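Local coordinates for N-acylethanolamine-hydrolyzing acid amidase subunit beta (Caenorhabditis elegans, PDB 6DY3), which probably hydrolyses bioactive fatty acid amides such as N-palmitoylethanolamine to free fatty acid and ethanolamine, working as the beta half of an autocleaved heterodimer, at residues S45-A50 and V55-R60; I77-M82 and N140-A145; S212-P217 and A223-Q228. All coordinates share one frame; numbering follows the deposited sequence.

Contact 1: S45-A50 and V55-R60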
# COMPACT_ATOMS: atom_id res chain seq x y z
N SER B 45 0.89 -12.16 -2.08
CA SER B 45 0.25 -11.42 -3.15
C SER B 45 0.22 -9.95 -2.79
O SER B 45 0.47 -9.56 -1.64
CB SER B 45 -1.17 -11.94 -3.40
OG SER B 45 -1.18 -13.34 -3.60
N GLY B 46 -0.07 -9.12 -3.78
CA GLY B 46 -0.15 -7.69 -3.55
C GLY B 46 -0.74 -6.96 -4.73
O GLY B 46 -0.83 -7.48 -5.84
N LEU B 47 -1.20 -5.75 -4.45
CA LEU B 47 -1.56 -4.79 -5.48
C LEU B 47 -0.39 -3.84 -5.68
O LEU B 47 0.33 -3.50 -4.73
CB LEU B 47 -2.82 -4.02 -5.08
CG LEU B 47 -4.14 -4.80 -5.11
CD1 LEU B 47 -5.23 -4.05 -4.37
CD2 LEU B 47 -4.56 -5.08 -6.54
N THR B 48 -0.14 -3.48 -6.93
CA THR B 48 0.91 -2.52 -7.22
C THR B 48 0.61 -1.91 -8.59
O THR B 48 -0.48 -2.10 -9.14
CB THR B 48 2.30 -3.17 -7.15
OG1 THR B 48 3.30 -2.15 -7.29
CG2 THR B 48 2.48 -4.22 -8.24
N PHE B 49 1.59 -1.21 -9.14
CA PHE B 49 1.41 -0.52 -10.40
C PHE B 49 2.64 -0.75 -11.27
O PHE B 49 3.74 -0.93 -10.76
CB PHE B 49 1.17 0.97 -10.16
CG PHE B 49 0.31 1.25 -8.96
CD1 PHE B 49 0.87 1.34 -7.69
CD2 PHE B 49 -1.06 1.40 -9.09
CE1 PHE B 49 0.08 1.58 -6.58
CE2 PHE B 49 -1.86 1.65 -7.98
CZ PHE B 49 -1.28 1.74 -6.73
N ALA B 50 2.43 -0.75 -12.58
CA ALA B 50 3.55 -0.91 -13.50
C ALA B 50 4.63 0.11 -13.19
O ALA B 50 4.35 1.30 -13.04
CB ALA B 50 3.06 -0.75 -14.94
N VAL B 55 5.35 -3.36 -2.56
CA VAL B 55 3.97 -3.68 -2.19
C VAL B 55 3.52 -2.75 -1.07
O VAL B 55 4.18 -2.68 -0.03
CB VAL B 55 3.81 -5.15 -1.76
CG1 VAL B 55 2.34 -5.44 -1.37
CG2 VAL B 55 4.27 -6.09 -2.86
N LEU B 56 2.39 -2.07 -1.28
CA LEU B 56 1.76 -1.29 -0.23
C LEU B 56 0.39 -1.82 0.17
O LEU B 56 -0.16 -1.37 1.19
CB LEU B 56 1.62 0.18 -0.66
CG LEU B 56 2.94 0.91 -0.94
CD1 LEU B 56 2.67 2.31 -1.44
CD2 LEU B 56 3.83 0.94 0.30
N THR B 57 -0.17 -2.76 -0.58
CA THR B 57 -1.40 -3.46 -0.22
C THR B 57 -1.17 -4.92 -0.59
O THR B 57 -1.10 -5.24 -1.78
CB THR B 57 -2.62 -2.90 -0.96
OG1 THR B 57 -2.68 -1.47 -0.80
CG2 THR B 57 -3.91 -3.54 -0.45
N GLY B 58 -1.05 -5.78 0.41
CA GLY B 58 -0.63 -7.15 0.16
C GLY B 58 -1.15 -8.12 1.19
O GLY B 58 -1.75 -7.74 2.20
N GLN B 59 -0.87 -9.40 0.93
CA GLN B 59 -1.43 -10.48 1.73
C GLN B 59 -0.48 -11.67 1.74
O GLN B 59 0.05 -12.06 0.70
CB GLN B 59 -2.79 -10.92 1.17
CG GLN B 59 -3.46 -12.02 1.96
CD GLN B 59 -4.71 -12.55 1.28
OE1 GLN B 59 -5.81 -12.40 1.79
NE2 GLN B 59 -4.53 -13.19 0.12
N ARG B 60 -0.29 -12.25 2.92
CA ARG B 60 0.35 -13.55 3.05
C ARG B 60 -0.77 -14.58 3.16
O ARG B 60 -1.34 -14.76 4.25
CB ARG B 60 1.24 -13.59 4.29
CG ARG B 60 1.94 -14.90 4.54
CD ARG B 60 3.27 -14.98 3.81
NE ARG B 60 4.15 -16.00 4.39
CZ ARG B 60 5.38 -16.26 3.96
NH1 ARG B 60 5.89 -15.58 2.94
NH2 ARG B 60 6.10 -17.20 4.55
O HOH W 1 0.88 -1.43 -3.58
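S45, T57 and L47 bury most of the surface where residues 45-49, the end of strand 41-49, run antiparallel to residues 57-60 (173° between their directions) as the two arms of a beta hairpin. S45 and Q59 form an antiparallel hydrogen-bonded pair: S45 N donates to Q59 O at 2.9 Å and Q59 N returns a bond to S45 O. Farther along, L47 N donates to T57 O at 2.7 Å. The side chains of L47 and T57 lie alongside each other and point the same way, L47 CD1 4.2 Å from T57 CG2. Between the S45-Q59 and L47-T57 pairs, G46 faces G58 as a non-hydrogen-bonded pair, CA atoms 3.8 Å apart. V55 CG1, anti to its own backbone N (chi1 180°), lies 4.0 Å from G46 CA, packed where neither glycine has a side chain. Past the last direct bond a water accepts from L56 N and lies near L47 O. The face bearing S45, L47, T57 and Q59 is covered by F226 and strand 209-215, and T57 OG1 has a weak hydrogen bond with R17, a residue probably important for activity. Across the hairpin the polar groups that pair belong to the backbone while the side chains meet through carbon, so backbone hydrogen bonds and apolar packing, rather than charge, hold the hairpin together close to the probable active site.

Contact 2: I77-M82 and N140-A145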
# COMPACT_ATOMS: atom_id res chain seq x y z
N ILE B 77 7.08 22.04 5.42
CA ILE B 77 8.29 22.81 5.11
C ILE B 77 9.39 22.46 6.10
O ILE B 77 10.54 22.19 5.71
CB ILE B 77 7.98 24.31 5.13
CG1 ILE B 77 7.08 24.68 3.94
CG2 ILE B 77 9.27 25.14 5.11
CD1 ILE B 77 6.57 26.11 3.96
N ASP B 78 9.07 22.49 7.40
CA ASP B 78 10.10 22.30 8.42
C ASP B 78 10.76 20.94 8.32
O ASP B 78 11.94 20.80 8.66
CB ASP B 78 9.49 22.46 9.82
CG ASP B 78 9.18 23.90 10.16
OD1 ASP B 78 9.07 24.72 9.23
OD2 ASP B 78 9.03 24.21 11.36
N ASN B 79 10.02 19.93 7.85
CA ASN B 79 10.45 18.55 7.97
C ASN B 79 10.68 17.84 6.64
O ASN B 79 10.93 16.62 6.65
CB ASN B 79 9.42 17.74 8.78
CG ASN B 79 9.28 18.24 10.19
OD1 ASN B 79 8.16 18.32 10.70
ND2 ASN B 79 10.40 18.56 10.84
N ILE B 80 10.65 18.55 5.52
CA ILE B 80 10.73 17.89 4.22
C ILE B 80 12.04 17.12 4.09
O ILE B 80 12.06 15.99 3.58
CB ILE B 80 10.57 18.92 3.08
CG1 ILE B 80 10.72 18.19 1.75
CG2 ILE B 80 11.62 20.05 3.18
CD1 ILE B 80 10.09 18.90 0.60
N LEU B 81 13.14 17.70 4.57
CA LEU B 81 14.44 17.04 4.50
C LEU B 81 14.43 15.75 5.30
O LEU B 81 14.96 14.72 4.85
CB LEU B 81 15.54 17.96 5.02
CG LEU B 81 15.92 19.13 4.13
CD1 LEU B 81 17.13 19.80 4.72
CD2 LEU B 81 16.17 18.73 2.69
N MET B 82 13.86 15.78 6.50
CA MET B 82 13.77 14.58 7.32
C MET B 82 12.82 13.55 6.71
O MET B 82 13.05 12.35 6.86
CB MET B 82 13.32 14.96 8.74
CG MET B 82 13.47 13.87 9.77
SD MET B 82 15.17 13.28 9.92
CE MET B 82 14.97 11.95 11.12
N ASN B 140 5.73 6.83 13.98
CA ASN B 140 5.81 8.22 14.39
C ASN B 140 7.11 8.84 13.90
O ASN B 140 8.02 8.16 13.42
CB ASN B 140 5.70 8.35 15.91
CG ASN B 140 4.41 7.77 16.45
OD1 ASN B 140 3.34 8.00 15.90
ND2 ASN B 140 4.51 7.00 17.54
N ARG B 141 7.19 10.16 14.04
CA ARG B 141 8.41 10.89 13.74
C ARG B 141 9.45 10.58 14.83
O ARG B 141 9.24 10.97 15.98
CB ARG B 141 8.14 12.39 13.67
CG ARG B 141 7.30 12.80 12.48
CD ARG B 141 6.96 14.27 12.54
NE ARG B 141 6.37 14.75 11.30
CZ ARG B 141 5.87 15.98 11.13
NH1 ARG B 141 5.89 16.85 12.14
NH2 ARG B 141 5.35 16.34 9.96
N TRP B 142 10.56 9.91 14.51
CA TRP B 142 10.89 9.37 13.17
C TRP B 142 11.34 7.92 13.27
O TRP B 142 11.77 7.34 12.28
CB TRP B 142 11.98 10.21 12.51
CG TRP B 142 11.58 11.64 12.28
CD1 TRP B 142 11.81 12.70 13.10
CD2 TRP B 142 10.88 12.16 11.14
NE1 TRP B 142 11.30 13.85 12.55
CE2 TRP B 142 10.72 13.54 11.34
CE3 TRP B 142 10.37 11.59 9.97
CZ2 TRP B 142 10.08 14.36 10.42
CZ3 TRP B 142 9.73 12.40 9.05
CH2 TRP B 142 9.59 13.78 9.29
N SER B 143 11.23 7.34 14.47
CA SER B 143 11.69 5.98 14.67
C SER B 143 10.86 5.17 15.66
O SER B 143 11.15 3.99 15.84
CB SER B 143 13.15 6.02 15.13
OG SER B 143 13.26 6.81 16.31
N ALA B 144 9.87 5.76 16.31
CA ALA B 144 9.04 5.05 17.27
C ALA B 144 7.75 4.58 16.62
O ALA B 144 7.35 5.07 15.56
CB ALA B 144 8.73 5.95 18.48
N ALA B 145 7.11 3.61 17.27
CA ALA B 145 5.85 3.08 16.77
C ALA B 145 4.91 2.82 17.94
O ALA B 145 5.33 2.45 19.04
CB ALA B 145 6.07 1.78 15.99
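W142 follows a cis peptide bond although it is no proline, and its indole is sandwiched between M82 of helix 76-89 and its own neighbour, R141. This Met-aromatic contact joins the loop of the hairpin of strands 134-139 and 145-149 to the side of the helix. M82 SD stands 4.5 Å above the centroid of the five-membered ring, only 3° off its normal, while R141 CG lies over the opposite face. The bend in the methionine chain at chi2 (58°) lays it across the indole, with M82 CB 3.7 Å from W142 CZ2 at the benzene end. One turn earlier on the helix, N79 meets the rim of the same ring system, its CB 3.8 Å from W142 CZ2. The amide of N79 is turned 71° from the guanidinium of R141 and sets OD1 over one face of it; N79 OD1 and R141 NH1 are 3.1 Å apart, but the angle is too poor for a hydrogen bond. R141 NH2 is instead hydrogen-bonded to G74 O in the loop ahead of the helix; its ion pair with E83 is long and weak. L118 packs on M82 and P121 on W142, and a backbone hydrogen bond joins W142 to F119. At the pyrrole end the methyl of M82 closes over the root of the indole, its CE 3.6 Å from W142 CG.

Contact 3: S212-P217 and A223-Q228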
# COMPACT_ATOMS: atom_id res chain seq x y z
N SER B 212 -10.66 0.01 -4.88
CA SER B 212 -11.15 -0.51 -3.61
C SER B 212 -10.88 -2.00 -3.59
O SER B 212 -11.06 -2.68 -4.61
CB SER B 212 -12.66 -0.25 -3.44
OG SER B 212 -12.97 1.12 -3.39
N THR B 213 -10.44 -2.52 -2.44
CA THR B 213 -10.09 -3.93 -2.33
C THR B 213 -10.52 -4.46 -0.97
O THR B 213 -10.66 -3.71 0.00
CB THR B 213 -8.58 -4.16 -2.54
OG1 THR B 213 -8.31 -5.56 -2.65
CG2 THR B 213 -7.79 -3.59 -1.38
N VAL B 214 -10.75 -5.77 -0.93
CA VAL B 214 -11.08 -6.47 0.30
C VAL B 214 -10.17 -7.69 0.40
O VAL B 214 -9.93 -8.38 -0.60
CB VAL B 214 -12.56 -6.90 0.35
CG1 VAL B 214 -12.86 -7.63 1.65
CG2 VAL B 214 -13.48 -5.69 0.18
N MET B 215 -9.67 -7.95 1.60
CA MET B 215 -8.79 -9.07 1.86
C MET B 215 -9.28 -9.79 3.11
O MET B 215 -9.55 -9.15 4.13
CB MET B 215 -7.34 -8.62 2.04
CG MET B 215 -6.69 -8.11 0.77
SD MET B 215 -5.00 -7.54 1.05
CE MET B 215 -5.29 -6.07 2.04
N VAL B 216 -9.42 -11.10 3.01
CA VAL B 216 -9.75 -11.94 4.16
C VAL B 216 -8.67 -13.02 4.25
O VAL B 216 -8.85 -14.11 3.71
CB VAL B 216 -11.15 -12.56 4.03
CG1 VAL B 216 -11.58 -13.15 5.36
CG2 VAL B 216 -12.15 -11.52 3.53
N PRO B 217 -7.54 -12.76 4.91
CA PRO B 217 -6.47 -13.76 4.93
C PRO B 217 -6.87 -15.07 5.57
O PRO B 217 -6.27 -16.11 5.25
CB PRO B 217 -5.35 -13.06 5.71
CG PRO B 217 -6.04 -12.01 6.51
CD PRO B 217 -7.19 -11.55 5.69
N ALA B 223 -6.15 -16.47 -1.29
CA ALA B 223 -5.47 -16.04 -2.51
C ALA B 223 -6.45 -15.93 -3.67
O ALA B 223 -6.42 -14.96 -4.43
CB ALA B 223 -4.33 -16.99 -2.85
N ASP B 224 -7.35 -16.91 -3.81
CA ASP B 224 -8.33 -16.87 -4.89
C ASP B 224 -9.26 -15.68 -4.72
O ASP B 224 -9.63 -15.03 -5.71
CB ASP B 224 -9.12 -18.18 -4.93
CG ASP B 224 -8.27 -19.37 -5.34
OD1 ASP B 224 -7.09 -19.16 -5.69
OD2 ASP B 224 -8.77 -20.51 -5.32
N TYR B 225 -9.66 -15.39 -3.49
CA TYR B 225 -10.54 -14.26 -3.24
C TYR B 225 -9.86 -12.94 -3.58
O TYR B 225 -10.42 -12.11 -4.32
CB TYR B 225 -10.99 -14.26 -1.77
CG TYR B 225 -11.84 -13.07 -1.42
CD1 TYR B 225 -13.19 -13.05 -1.73
CD2 TYR B 225 -11.28 -11.96 -0.80
CE1 TYR B 225 -13.97 -11.96 -1.42
CE2 TYR B 225 -12.06 -10.86 -0.48
CZ TYR B 225 -13.41 -10.87 -0.80
OH TYR B 225 -14.19 -9.78 -0.49
N PHE B 226 -8.66 -12.71 -3.04
CA PHE B 226 -7.95 -11.46 -3.27
C PHE B 226 -7.71 -11.21 -4.76
O PHE B 226 -7.65 -10.05 -5.19
CB PHE B 226 -6.62 -11.49 -2.52
CG PHE B 226 -5.83 -10.21 -2.59
CD1 PHE B 226 -4.45 -10.24 -2.51
CD2 PHE B 226 -6.47 -8.99 -2.71
CE1 PHE B 226 -3.71 -9.07 -2.57
CE2 PHE B 226 -5.75 -7.81 -2.77
CZ PHE B 226 -4.36 -7.85 -2.70
N ARG B 227 -7.58 -12.28 -5.55
CA ARG B 227 -7.30 -12.15 -6.98
C ARG B 227 -8.47 -11.58 -7.76
O ARG B 227 -8.29 -11.20 -8.92
CB ARG B 227 -6.92 -13.52 -7.55
CG ARG B 227 -6.23 -13.46 -8.90
CD ARG B 227 -5.81 -14.84 -9.40
NE ARG B 227 -4.91 -15.52 -8.46
CZ ARG B 227 -5.25 -16.54 -7.67
NH1 ARG B 227 -6.48 -17.05 -7.71
NH2 ARG B 227 -4.34 -17.07 -6.86
N GLN B 228 -9.67 -11.52 -7.17
CA GLN B 228 -10.86 -11.03 -7.85
C GLN B 228 -11.64 -10.01 -7.04
O GLN B 228 -12.73 -9.60 -7.46
CB GLN B 228 -11.77 -12.21 -8.22
CG GLN B 228 -12.21 -13.06 -7.03
CD GLN B 228 -13.37 -12.45 -6.26
OE1 GLN B 228 -14.46 -12.25 -6.79
NE2 GLN B 228 -13.12 -12.14 -4.99
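The ring of F226 carries M215 on one face and has T213 OG1 at its edge, in plane, 3.4 Å from F226 CE2. M215 runs alongside the phenylalanine; with CG anti to the carbonyl carbon (chi1 -69°) and the chain extended at chi2, it carries SD over the ring, 4.0 Å from the centroid and 18° off the normal, a Met-aromatic contact next to a CH-pi contact from M215 CG. H33 meets F226 edge-to-face. The ring of Y225 has M215 N near its plane at the edge, while V214 O, 3.3 Å from Y225 CE2, and V216 CG2 approach obliquely. The Y225 hydroxyl passes V214 CG1 and is hydrogen-bonded to E192; T213 OG1 is held by T230. Behind the rings Y225 O takes two bonds, from Q228 N and from Q228 NE2, the latter on a lone pair in the carbonyl plane. An alanine at F226 removes the ring, which would probably deprive the M215 sulfur of its aromatic partner and open a gap against S45 and L47. Helix 222-226 lies on the link between the neighbouring antiparallel strands 209-215 and 231-232, in the sheet that also holds strand 2-7, which follows the probable nucleophile C1, as in Ntn hydrolases.

How the contacts relate
Contacts 1 and 3 form one packing region, their centres about 11 Å apart: S45 CB lies 3.8 Å from F226 CD1, and M215 also packs on T57 and Q59. Here the hairpin of one sheet faces strand 209-215 of the other and helix 222-226 after it, as in the stacked sheets of Ntn hydrolases. The probable nucleophile C1 has its side chain about 8 Å from that of T57 and about 10 Å from that of T213; R17 comes close to both threonines. Contact 2 stands apart at the surface, its centre about 25 Å from that of contact 1 and about 33 Å from that of contact 3, on the opposite side of the chain's centre from the latter.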